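Local coordinates for aminopeptidase YwaD (Bacillus subtilis, PDB 6HC6), which releases N-terminal residues such as leucine, arginine and lysine from peptides, as a secreted, monomeric aminopeptidase that uses two zinc ions, at residues A[41-55]-A[264-276]. Sequence-based numbering, arbitrary orientation.
With ACT (acetate ion), chain F; ACT (acetate ion), chain G.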
loop_
_atom_site.group_PDB
_atom_site.type_symbol
_atom_site.label_atom_id
_atom_site.label_comp_id
_atom_site.label_asym_id
_atom_site.label_seq_id
_atom_site.Cartn_x
_atom_site.Cartn_y
_atom_site.Cartn_z
ATOM N N LEU A 41 -24.154 17.326 -0.150
ATOM C CA LEU A 41 -23.444 16.050 -0.138
ATOM C C LEU A 41 -23.019 15.776 1.298
ATOM O O LEU A 41 -21.924 16.179 1.718
ATOM C CB LEU A 41 -22.250 16.080 -1.085
ATOM C CG LEU A 41 -22.559 16.591 -2.491
ATOM C CD1 LEU A 41 -21.286 16.944 -3.252
ATOM C CD2 LEU A 41 -23.372 15.541 -3.220
ATOM N N PRO A 42 -23.863 15.095 2.089
ATOM C CA PRO A 42 -23.634 14.938 3.548
ATOM C C PRO A 42 -22.621 13.853 3.893
ATOM O O PRO A 42 -22.934 12.822 4.498
ATOM C CB PRO A 42 -25.041 14.613 4.066
ATOM C CG PRO A 42 -25.706 13.912 2.925
ATOM C CD PRO A 42 -25.174 14.563 1.666
ATOM N N PHE A 43 -21.368 14.070 3.498
ATOM C CA PHE A 43 -20.290 13.193 3.939
ATOM C C PHE A 43 -20.126 13.322 5.451
ATOM O O PHE A 43 -20.025 14.431 5.977
ATOM C CB PHE A 43 -18.979 13.547 3.223
ATOM C CG PHE A 43 -17.842 12.612 3.545
ATOM C CD1 PHE A 43 -17.110 12.756 4.725
ATOM C CD2 PHE A 43 -17.501 11.582 2.678
ATOM C CE1 PHE A 43 -16.073 11.886 5.032
ATOM C CE2 PHE A 43 -16.463 10.716 2.972
ATOM C CZ PHE A 43 -15.748 10.859 4.148
ATOM N N LYS A 44 -20.114 12.193 6.157
ATOM C CA LYS A 44 -20.009 12.209 7.616
ATOM C C LYS A 44 -18.789 11.405 8.045
ATOM O O LYS A 44 -18.768 10.171 7.929
ATOM C CB LYS A 44 -21.282 11.678 8.262
ATOM C CG LYS A 44 -22.485 12.571 7.984
ATOM C CD LYS A 44 -23.727 12.059 8.650
ATOM C CE LYS A 44 -24.962 12.775 8.119
ATOM N NZ LYS A 44 -26.167 12.366 8.880
ATOM N N ALA A 45 -17.784 12.113 8.559
ATOM C CA ALA A 45 -16.552 11.455 8.988
ATOM C C ALA A 45 -16.803 10.453 10.110
ATOM O O ALA A 45 -16.033 9.499 10.261
ATOM C CB ALA A 45 -15.521 12.499 9.428
ATOM N N LYS A 46 -17.865 10.633 10.905
ATOM C CA LYS A 46 -18.118 9.659 11.968
ATOM C C LYS A 46 -18.349 8.271 11.381
ATOM O O LYS A 46 -17.914 7.266 11.955
ATOM C CB LYS A 46 -19.303 10.091 12.843
ATOM C CG LYS A 46 -20.663 10.037 12.166
ATOM C CD LYS A 46 -21.777 10.529 13.086
ATOM C CE LYS A 46 -23.123 10.458 12.377
ATOM N NZ LYS A 46 -24.235 11.080 13.162
ATOM N N HIS A 47 -19.009 8.200 10.220
ATOM C CA HIS A 47 -19.188 6.917 9.548
ATOM C C HIS A 47 -17.856 6.329 9.137
ATOM O O HIS A 47 -17.629 5.119 9.271
ATOM C CB HIS A 47 -20.057 7.079 8.309
ATOM C CG HIS A 47 -21.458 7.492 8.604
ATOM N ND1 HIS A 47 -22.309 7.957 7.627
ATOM C CD2 HIS A 47 -22.161 7.503 9.758
ATOM C CE1 HIS A 47 -23.481 8.241 8.168
ATOM N NE2 HIS A 47 -23.416 7.977 9.461
ATOM N N ALA A 48 -16.977 7.167 8.588
ATOM C CA ALA A 48 -15.661 6.679 8.190
ATOM C C ALA A 48 -14.869 6.214 9.406
ATOM O O ALA A 48 -14.231 5.152 9.369
ATOM C CB ALA A 48 -14.902 7.764 7.417
ATOM N N TYR A 49 -14.901 6.991 10.494
ATOM C CA TYR A 49 -14.239 6.575 11.726
ATOM C C TYR A 49 -14.709 5.186 12.149
ATOM O O TYR A 49 -13.898 4.306 12.471
ATOM C CB TYR A 49 -14.505 7.602 12.839
ATOM C CG TYR A 49 -13.704 7.331 14.096
ATOM C CD1 TYR A 49 -14.215 6.527 15.110
ATOM C CD2 TYR A 49 -12.421 7.850 14.252
ATOM C CE1 TYR A 49 -13.483 6.265 16.252
ATOM C CE2 TYR A 49 -11.680 7.596 15.401
ATOM C CZ TYR A 49 -12.215 6.800 16.392
ATOM O OH TYR A 49 -11.481 6.526 17.526
ATOM N N SER A 50 -16.029 4.968 12.131
ATOM C CA SER A 50 -16.559 3.666 12.509
ATOM C C SER A 50 -15.985 2.564 11.628
ATOM O O SER A 50 -15.632 1.487 12.119
ATOM C CB SER A 50 -18.083 3.676 12.430
ATOM O OG SER A 50 -18.599 2.431 12.856
ATOM N N THR A 51 -15.896 2.812 10.321
ATOM C CA THR A 51 -15.327 1.810 9.423
ATOM C C THR A 51 -13.856 1.570 9.724
ATOM O O THR A 51 -13.386 0.428 9.683
ATOM C CB THR A 51 -15.514 2.246 7.977
ATOM O OG1 THR A 51 -16.919 2.377 7.719
ATOM C CG2 THR A 51 -14.911 1.216 7.025
ATOM N N ILE A 52 -13.114 2.634 10.036
ATOM C CA ILE A 52 -11.703 2.464 10.391
ATOM C C ILE A 52 -11.556 1.617 11.650
ATOM O O ILE A 52 -10.627 0.800 11.762
ATOM C CB ILE A 52 -11.020 3.832 10.572
ATOM C CG1 ILE A 52 -10.991 4.601 9.259
ATOM C CG2 ILE A 52 -9.592 3.647 11.126
ATOM C CD1 ILE A 52 -10.431 6.018 9.455
ATOM N N SER A 53 -12.429 1.837 12.642
ATOM C CA SER A 53 -12.408 1.019 13.854
ATOM C C SER A 53 -12.664 -0.447 13.533
ATOM O O SER A 53 -11.998 -1.340 14.070
ATOM C CB SER A 53 -13.451 1.521 14.853
ATOM O OG SER A 53 -13.465 0.716 16.015
ATOM N N GLN A 54 -13.660 -0.715 12.692
ATOM C CA GLN A 54 -13.931 -2.092 12.300
ATOM C C GLN A 54 -12.709 -2.729 11.652
ATOM O O GLN A 54 -12.371 -3.884 11.940
ATOM C CB GLN A 54 -15.117 -2.134 11.344
ATOM C CG GLN A 54 -16.438 -1.747 11.967
ATOM C CD GLN A 54 -17.596 -1.936 10.996
ATOM O OE1 GLN A 54 -17.634 -1.323 9.931
ATOM N NE2 GLN A 54 -18.540 -2.796 11.359
ATOM N N LEU A 55 -12.032 -1.991 10.773
ATOM C CA LEU A 55 -10.918 -2.573 10.035
ATOM C C LEU A 55 -9.660 -2.674 10.885
ATOM O O LEU A 55 -8.969 -3.694 10.845
ATOM C CB LEU A 55 -10.627 -1.758 8.777
ATOM C CG LEU A 55 -11.676 -1.771 7.668
ATOM C CD1 LEU A 55 -11.426 -0.653 6.678
ATOM C CD2 LEU A 55 -11.724 -3.130 6.956
ATOM N N GLY A 264 -6.895 2.116 6.144
ATOM C CA GLY A 264 -8.274 2.122 6.611
ATOM C C GLY A 264 -8.956 3.431 6.274
ATOM O O GLY A 264 -10.135 3.462 5.907
ATOM N N SER A 265 -8.207 4.533 6.360
ATOM C CA SER A 265 -8.768 5.846 6.095
ATOM C C SER A 265 -9.332 5.934 4.684
ATOM O O SER A 265 -10.478 6.349 4.494
ATOM C CB SER A 265 -7.707 6.934 6.317
ATOM O OG SER A 265 -6.673 6.823 5.343
ATOM N N GLY A 266 -8.529 5.592 3.673
ATOM C CA GLY A 266 -9.020 5.705 2.306
ATOM C C GLY A 266 -10.168 4.757 2.027
ATOM O O GLY A 266 -11.124 5.107 1.328
ATOM N N THR A 267 -10.078 3.532 2.544
ATOM C CA THR A 267 -11.172 2.584 2.392
ATOM C C THR A 267 -12.454 3.146 2.989
ATOM O O THR A 267 -13.529 3.077 2.374
ATOM C CB THR A 267 -10.798 1.254 3.048
ATOM O OG1 THR A 267 -9.621 0.722 2.409
ATOM C CG2 THR A 267 -11.943 0.234 2.901
ATOM N N SER A 268 -12.343 3.758 4.168
ATOM C CA SER A 268 -13.516 4.267 4.867
ATOM C C SER A 268 -14.103 5.486 4.164
ATOM O O SER A 268 -15.327 5.640 4.100
ATOM C CB SER A 268 -13.138 4.595 6.314
ATOM O OG SER A 268 -12.386 5.798 6.385
ATOM N N VAL A 269 -13.251 6.372 3.636
ATOM C CA VAL A 269 -13.756 7.547 2.926
ATOM C C VAL A 269 -14.394 7.134 1.604
ATOM O O VAL A 269 -15.412 7.696 1.177
ATOM C CB VAL A 269 -12.616 8.555 2.712
ATOM C CG1 VAL A 269 -13.082 9.715 1.850
ATOM C CG2 VAL A 269 -12.090 9.057 4.064
ATOM N N MET A 270 -13.796 6.159 0.930
ATOM C CA MET A 270 -14.405 5.625 -0.281
ATOM C C MET A 270 -15.809 5.090 0.004
ATOM O O MET A 270 -16.750 5.355 -0.755
ATOM C CB MET A 270 -13.500 4.534 -0.856
ATOM C CG MET A 270 -14.062 3.854 -2.113
ATOM S SD MET A 270 -15.068 2.416 -1.696
ATOM C CE MET A 270 -13.809 1.232 -1.185
ATOM N N LEU A 271 -15.977 4.345 1.098
ATOM C CA LEU A 271 -17.288 3.757 1.379
ATOM C C LEU A 271 -18.303 4.823 1.759
ATOM O O LEU A 271 -19.471 4.751 1.359
ATOM C CB LEU A 271 -17.166 2.707 2.486
ATOM C CG LEU A 271 -16.494 1.429 2.020
ATOM C CD1 LEU A 271 -16.159 0.536 3.215
ATOM C CD2 LEU A 271 -17.415 0.685 1.032
ATOM N N GLU A 272 -17.883 5.825 2.534
ATOM C CA GLU A 272 -18.819 6.887 2.882
ATOM C C GLU A 272 -19.163 7.735 1.667
ATOM O O GLU A 272 -20.304 8.200 1.535
ATOM C CB GLU A 272 -18.245 7.752 4.006
ATOM C CG GLU A 272 -19.072 8.983 4.329
ATOM C CD GLU A 272 -20.438 8.669 4.937
ATOM O OE1 GLU A 272 -20.784 7.479 5.130
ATOM O OE2 GLU A 272 -21.173 9.626 5.216
ATOM N N MET A 273 -18.212 7.933 0.752
ATOM C CA MET A 273 -18.566 8.637 -0.475
ATOM C C MET A 273 -19.593 7.845 -1.271
ATOM O O MET A 273 -20.533 8.420 -1.835
ATOM C CB MET A 273 -17.327 8.909 -1.326
ATOM C CG MET A 273 -17.627 9.793 -2.536
ATOM S SD MET A 273 -16.299 9.723 -3.756
ATOM C CE MET A 273 -14.850 9.807 -2.653
ATOM N N ALA A 274 -19.435 6.518 -1.320
ATOM C CA ALA A 274 -20.433 5.686 -1.990
ATOM C C ALA A 274 -21.807 5.844 -1.348
ATOM O O ALA A 274 -22.828 5.867 -2.046
ATOM C CB ALA A 274 -19.991 4.227 -1.963
ATOM N N ARG A 275 -21.857 5.944 -0.019
ATOM C CA ARG A 275 -23.133 6.198 0.643
ATOM C C ARG A 275 -23.713 7.539 0.225
ATOM O O ARG A 275 -24.919 7.651 -0.038
ATOM C CB ARG A 275 -22.975 6.146 2.166
ATOM C CG ARG A 275 -24.330 6.211 2.883
ATOM C CD ARG A 275 -24.204 6.508 4.368
ATOM N NE ARG A 275 -23.683 7.854 4.632
ATOM C CZ ARG A 275 -24.418 8.961 4.663
ATOM N NH1 ARG A 275 -25.734 8.911 4.442
ATOM N NH2 ARG A 275 -23.835 10.129 4.913
ATOM N N VAL A 276 -22.876 8.576 0.162
ATOM C CA VAL A 276 -23.373 9.894 -0.223
ATOM C C VAL A 276 -23.859 9.890 -1.668
ATOM O O VAL A 276 -24.912 10.452 -1.985
ATOM C CB VAL A 276 -22.288 10.965 -0.013
ATOM C CG1 VAL A 276 -22.788 12.305 -0.566
ATOM C CG2 VAL A 276 -21.974 11.091 1.459
HETATM C C ACT F . -26.787 9.308 10.921
HETATM O O ACT F . -26.585 10.552 11.021
HETATM O OXT ACT F . -25.951 8.367 11.013
HETATM C CH3 ACT F . -28.280 8.891 10.660
HETATM C C ACT G . -28.389 6.840 4.906
HETATM O O ACT G . -27.824 7.408 3.935
HETATM O OXT ACT G . -29.098 7.355 5.819
HETATM C CH3 ACT G . -28.196 5.299 5.000
HETATM O O HOH W 1 -17.148 4.479 5.911
#
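Phe43 lies against helix 264-276 with one ring face under the aliphatic part of Glu272, whose CG sits 3.6 Å from the ring centroid in a CH-pi contact. Because CG of Phe43 is anti to its backbone N (chi1 -175°), the ring reaches in from the loop, and its tip atom CZ meets CG1 of Val269. Val276 packs beside it, CG1 against Leu41 and Pro42. Further along, the axes of these segments come within 8.3 Å, at 134° between directions, where the small residues Ala48 and Ser268 face each other, their CA atoms 4.6 Å apart, while Ile52 lays CG1 alongside Ser268 OG, which is tied back to Ser265 O of its own helix turn. Leu55 CD1 touches Thr267 CG2. Helix 260-277, the crossover between the parallel neighbouring strands 244-250 and 285-291 of the M28 peptidase fold, carries Asp262, the residue bridging both zinc ions, near its start; helix 45-59 packs along it, and helix 412-430 also touches Phe43 and Ile52. Towards the edge, a water links Thr51 OG1 to Ser268 O. Beyond it Glu272 bends at chi2 (67°), turning its carboxylate to four donors. Arg275 grips it side-on, NE to OE1 and NH2 to OE2; from the other face of the carboxylate, across from Arg275, come both His47 ND1 to OE1 (3.0 Å) and Lys44 N, the helix N-cap backbone, to OE2 (2.9 Å). The imidazole stands perpendicular to the guanidinium, CE1 over its face, and donates a hydrogen bond from NE2 to OXT of an acetate (3.0 Å), probably picked up from the crystallisation liquor.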